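Local coordinates for protein DNA-binding response regulator, merR family (Colwellia psychrerythraea, PDB 3CNB) that probably binds DNA and regulates transcription as a response regulator, this piece being its signal receiver domain, at residues A[84-96]-A[102-115]. Sequence-based numbering, arbitrary orientation.
Sequences NIIVIAMTGALTD and IVALGAETCFGKPL
Ala89, Phe111 and Thr91 carry the parallel backbone ladder of strands 86-91 and 109-112. Just before it, Glu108 N gives a straight bond to Val87 O (2.8 Å, N-H...O 166°). Ala89 then bonds both ways, its N to Thr109 O and its O to Phe111 N. Thr91 N bonds to Phe111 O (2.9 Å).

Water 1 adds a bridge near the start of strand 86-91. It accepts from Val87 N and donates to Gly106 O and Glu108 OE2.

Apolar side chains pack on both faces. On one, Ile88 CG2 meets the Phe111 ring obliquely at CD2 (3.6 Å), and Met90 SD reaches Leu115 CD1. On the other, Ala89 CB touches Ile102 CG1 (3.7 Å). With SG anti to the backbone N (chi1 -178°), Cys110 meets Thr91 CG2 and Leu94 CD2. Leu94 CG sits 3.5 Å from Gly112 CA, packed directly on the glycine backbone.

Lys113 runs extended past Met90 CB, with its CE 4.0 Å away. Its NZ forms salt bridges with Asp61, the predicted phosphorylation site, and Glu15. A cis peptide bond links Lys113 to Pro114.

With helix 96-104 between them, the strands form a beta-alpha-beta crossover at the sheet edge of a CheY-like receiver domain, and the position of Lys113, paired with Asp61, is consistent with that family's active-site lysine.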
loop_
_atom_site.group_PDB
_atom_site.type_symbol
_atom_site.label_atom_id
_atom_site.label_comp_id
_atom_site.label_asym_id
_atom_site.label_seq_id
_atom_site.Cartn_x
_atom_site.Cartn_y
_atom_site.Cartn_z
ATOM N N ASN A 84 1.585 -2.753 12.948
ATOM C CA ASN A 84 0.266 -3.337 12.654
ATOM C C ASN A 84 -0.443 -2.862 11.384
ATOM O O ASN A 84 -1.529 -3.368 11.044
ATOM C CB ASN A 84 -0.653 -3.194 13.870
ATOM C CG ASN A 84 -0.222 -4.083 15.009
ATOM O OD1 ASN A 84 0.061 -5.266 14.809
ATOM N ND2 ASN A 84 -0.137 -3.521 16.202
ATOM N N ILE A 85 0.160 -1.900 10.686
ATOM C CA ILE A 85 -0.353 -1.429 9.399
ATOM C C ILE A 85 -0.310 -2.583 8.390
ATOM O O ILE A 85 0.701 -3.290 8.293
ATOM C CB ILE A 85 0.488 -0.220 8.864
ATOM C CG1 ILE A 85 0.361 0.994 9.789
ATOM C CG2 ILE A 85 0.071 0.162 7.457
ATOM C CD1 ILE A 85 1.049 2.282 9.247
ATOM N N ILE A 86 -1.412 -2.796 7.673
ATOM C CA ILE A 86 -1.453 -3.814 6.618
ATOM C C ILE A 86 -0.841 -3.216 5.362
ATOM O O ILE A 86 -1.378 -2.260 4.800
ATOM C CB ILE A 86 -2.898 -4.268 6.283
ATOM C CG1 ILE A 86 -3.594 -4.876 7.502
ATOM C CG2 ILE A 86 -2.915 -5.234 5.063
ATOM C CD1 ILE A 86 -5.122 -4.613 7.478
ATOM N N VAL A 87 0.291 -3.777 4.944
ATOM C CA VAL A 87 1.014 -3.287 3.798
ATOM C C VAL A 87 0.770 -4.177 2.573
ATOM O O VAL A 87 1.086 -5.365 2.579
ATOM C CB VAL A 87 2.545 -3.180 4.077
ATOM C CG1 VAL A 87 3.296 -2.846 2.800
ATOM C CG2 VAL A 87 2.832 -2.122 5.161
ATOM N N ILE A 88 0.231 -3.576 1.519
ATOM C CA ILE A 88 0.054 -4.269 0.255
ATOM C C ILE A 88 0.951 -3.629 -0.795
ATOM O O ILE A 88 0.731 -2.488 -1.191
ATOM C CB ILE A 88 -1.447 -4.255 -0.175
ATOM C CG1 ILE A 88 -2.291 -5.016 0.866
ATOM C CG2 ILE A 88 -1.636 -4.901 -1.543
ATOM C CD1 ILE A 88 -3.765 -4.853 0.703
ATOM N N ALA A 89 1.962 -4.366 -1.250
ATOM C CA ALA A 89 2.836 -3.868 -2.308
ATOM C C ALA A 89 2.195 -3.941 -3.700
ATOM O O ALA A 89 1.370 -4.804 -3.974
ATOM C CB ALA A 89 4.169 -4.612 -2.302
ATOM N N MET A 90 2.594 -3.012 -4.569
ATOM C CA MET A 90 2.240 -3.016 -5.988
ATOM C C MET A 90 3.527 -2.749 -6.772
ATOM O O MET A 90 4.388 -2.007 -6.305
ATOM C CB MET A 90 1.238 -1.899 -6.330
ATOM C CG MET A 90 0.182 -1.592 -5.296
ATOM S SD MET A 90 -0.884 -0.275 -5.845
ATOM C CE MET A 90 0.026 1.178 -5.314
ATOM N N THR A 91 3.655 -3.341 -7.955
ATOM C CA THR A 91 4.826 -3.122 -8.822
ATOM C C THR A 91 4.506 -3.418 -10.292
ATOM O O THR A 91 3.582 -4.162 -10.584
ATOM C CB THR A 91 6.098 -3.900 -8.340
ATOM O OG1 THR A 91 7.249 -3.402 -9.028
ATOM C CG2 THR A 91 5.985 -5.417 -8.549
ATOM N N GLY A 92 5.254 -2.806 -11.209
ATOM C CA GLY A 92 5.101 -3.064 -12.643
ATOM C C GLY A 92 5.573 -4.465 -12.968
ATOM O O GLY A 92 4.780 -5.414 -12.966
ATOM N N ALA A 93 6.870 -4.606 -13.220
ATOM C CA ALA A 93 7.439 -5.920 -13.497
ATOM C C ALA A 93 7.569 -6.778 -12.222
ATOM O O ALA A 93 8.543 -6.640 -11.469
ATOM C CB ALA A 93 8.789 -5.784 -14.227
ATOM N N LEU A 94 6.566 -7.630 -11.974
ATOM C CA LEU A 94 6.669 -8.690 -10.967
ATOM C C LEU A 94 7.743 -9.685 -11.369
ATOM O O LEU A 94 7.681 -10.273 -12.457
ATOM C CB LEU A 94 5.372 -9.502 -10.836
ATOM C CG LEU A 94 4.160 -9.231 -9.947
ATOM C CD1 LEU A 94 3.358 -10.511 -9.770
ATOM C CD2 LEU A 94 4.533 -8.691 -8.611
ATOM N N THR A 95 8.735 -9.861 -10.505
ATOM C CA THR A 95 9.554 -11.055 -10.543
ATOM C C THR A 95 9.347 -11.738 -9.205
ATOM O O THR A 95 8.856 -11.121 -8.258
ATOM C CB THR A 95 11.053 -10.755 -10.744
ATOM O OG1 THR A 95 11.573 -10.127 -9.576
ATOM C CG2 THR A 95 11.284 -9.861 -11.937
ATOM N N ASP A 96 9.739 -13.001 -9.116
ATOM C CA ASP A 96 9.564 -13.754 -7.893
ATOM C C ASP A 96 10.566 -13.383 -6.811
ATOM O O ASP A 96 10.274 -13.522 -5.636
ATOM C CB ASP A 96 9.526 -15.254 -8.179
ATOM C CG ASP A 96 8.223 -15.680 -8.860
ATOM O OD1 ASP A 96 7.131 -15.240 -8.405
ATOM O OD2 ASP A 96 8.295 -16.448 -9.848
ATOM N N ILE A 102 9.735 -8.455 -0.923
ATOM C CA ILE A 102 8.759 -7.582 -0.300
ATOM C C ILE A 102 7.924 -8.294 0.786
ATOM O O ILE A 102 7.675 -7.738 1.878
ATOM C CB ILE A 102 7.909 -6.787 -1.336
ATOM C CG1 ILE A 102 7.366 -5.498 -0.703
ATOM C CG2 ILE A 102 6.769 -7.646 -1.945
ATOM C CD1 ILE A 102 8.434 -4.473 -0.303
ATOM N N VAL A 103 7.527 -9.534 0.508
ATOM C CA VAL A 103 6.770 -10.304 1.463
ATOM C C VAL A 103 7.609 -10.594 2.718
ATOM O O VAL A 103 7.124 -10.424 3.852
ATOM C CB VAL A 103 6.145 -11.586 0.803
ATOM C CG1 VAL A 103 5.575 -12.511 1.843
ATOM C CG2 VAL A 103 5.048 -11.161 -0.195
ATOM N N ALA A 104 8.872 -10.970 2.527
ATOM C CA ALA A 104 9.746 -11.286 3.675
ATOM C C ALA A 104 10.010 -10.047 4.538
ATOM O O ALA A 104 10.255 -10.168 5.735
ATOM C CB ALA A 104 11.045 -11.859 3.200
ATOM N N LEU A 105 9.909 -8.869 3.922
ATOM C CA LEU A 105 10.042 -7.575 4.612
ATOM C C LEU A 105 8.777 -7.105 5.333
ATOM O O LEU A 105 8.803 -6.065 5.996
ATOM C CB LEU A 105 10.573 -6.513 3.648
ATOM C CG LEU A 105 12.062 -6.736 3.334
ATOM C CD1 LEU A 105 12.534 -5.867 2.192
ATOM C CD2 LEU A 105 12.969 -6.524 4.576
ATOM N N GLY A 106 7.686 -7.877 5.226
ATOM C CA GLY A 106 6.465 -7.587 5.961
ATOM C C GLY A 106 5.184 -7.266 5.188
ATOM O O GLY A 106 4.116 -7.206 5.788
ATOM N N ALA A 107 5.270 -7.055 3.878
ATOM C CA ALA A 107 4.077 -6.890 3.026
ATOM C C ALA A 107 3.223 -8.177 3.020
ATOM O O ALA A 107 3.778 -9.269 3.069
ATOM C CB ALA A 107 4.483 -6.527 1.610
ATOM N N GLU A 108 1.895 -8.049 2.957
ATOM C CA GLU A 108 1.009 -9.243 2.942
ATOM C C GLU A 108 1.146 -9.988 1.634
ATOM O O GLU A 108 1.038 -11.222 1.567
ATOM C CB GLU A 108 -0.471 -8.860 3.126
ATOM C CG GLU A 108 -0.790 -8.181 4.423
ATOM C CD GLU A 108 -0.388 -8.985 5.620
ATOM O OE1 GLU A 108 -0.541 -10.233 5.596
ATOM O OE2 GLU A 108 0.077 -8.362 6.594
ATOM N N THR A 109 1.370 -9.206 0.588
ATOM C CA THR A 109 1.380 -9.692 -0.768
ATOM C C THR A 109 1.828 -8.576 -1.696
ATOM O O THR A 109 2.025 -7.434 -1.270
ATOM C CB THR A 109 -0.023 -10.219 -1.181
ATOM O OG1 THR A 109 0.078 -10.881 -2.447
ATOM C CG2 THR A 109 -1.066 -9.088 -1.215
ATOM N N CYS A 110 1.998 -8.919 -2.965
ATOM C CA CYS A 110 2.430 -7.967 -3.943
ATOM C C CYS A 110 1.619 -8.146 -5.225
ATOM O O CYS A 110 1.503 -9.250 -5.738
ATOM C CB CYS A 110 3.933 -8.107 -4.188
ATOM S SG CYS A 110 4.623 -6.931 -5.368
ATOM N N PHE A 111 1.045 -7.050 -5.708
ATOM C CA PHE A 111 0.258 -7.040 -6.923
ATOM C C PHE A 111 1.083 -6.553 -8.096
ATOM O O PHE A 111 1.775 -5.544 -7.991
ATOM C CB PHE A 111 -0.952 -6.122 -6.751
ATOM C CG PHE A 111 -2.085 -6.748 -5.994
ATOM C CD1 PHE A 111 -3.156 -7.306 -6.681
ATOM C CD2 PHE A 111 -2.084 -6.786 -4.598
ATOM C CE1 PHE A 111 -4.214 -7.893 -5.995
ATOM C CE2 PHE A 111 -3.127 -7.355 -3.904
ATOM C CZ PHE A 111 -4.199 -7.923 -4.609
ATOM N N GLY A 112 1.015 -7.278 -9.211
ATOM C CA GLY A 112 1.614 -6.832 -10.464
ATOM C C GLY A 112 0.737 -5.814 -11.153
ATOM O O GLY A 112 -0.443 -5.708 -10.835
ATOM N N LYS A 113 1.311 -5.057 -12.082
ATOM C CA LYS A 113 0.539 -4.106 -12.891
ATOM C C LYS A 113 0.439 -4.623 -14.329
ATOM O O LYS A 113 1.406 -5.174 -14.830
ATOM C CB LYS A 113 1.122 -2.689 -12.807
ATOM C CG LYS A 113 0.912 -2.048 -11.428
ATOM C CD LYS A 113 1.395 -0.625 -11.372
ATOM C CE LYS A 113 1.588 -0.189 -9.939
ATOM N NZ LYS A 113 2.425 1.046 -9.867
ATOM N N PRO A 114 -0.747 -4.506 -14.979
ATOM C CA PRO A 114 -1.960 -3.815 -14.520
ATOM C C PRO A 114 -2.603 -4.611 -13.405
ATOM O O PRO A 114 -2.604 -5.834 -13.447
ATOM C CB PRO A 114 -2.850 -3.761 -15.770
ATOM C CG PRO A 114 -2.384 -4.906 -16.633
ATOM C CD PRO A 114 -0.951 -5.194 -16.273
ATOM N N LEU A 115 -3.091 -3.902 -12.397
ATOM C CA LEU A 115 -3.585 -4.499 -11.168
ATOM C C LEU A 115 -4.859 -5.312 -11.392
ATOM O O LEU A 115 -5.759 -4.860 -12.078
ATOM C CB LEU A 115 -3.821 -3.382 -10.160
ATOM C CG LEU A 115 -3.937 -3.762 -8.694
ATOM C CD1 LEU A 115 -3.229 -2.740 -7.874
ATOM C CD2 LEU A 115 -5.400 -3.875 -8.292
HETATM O O HOH W 1 1.559 -6.190 6.280
HETATM O O HOH W 2 2.906 -7.021 -13.552
#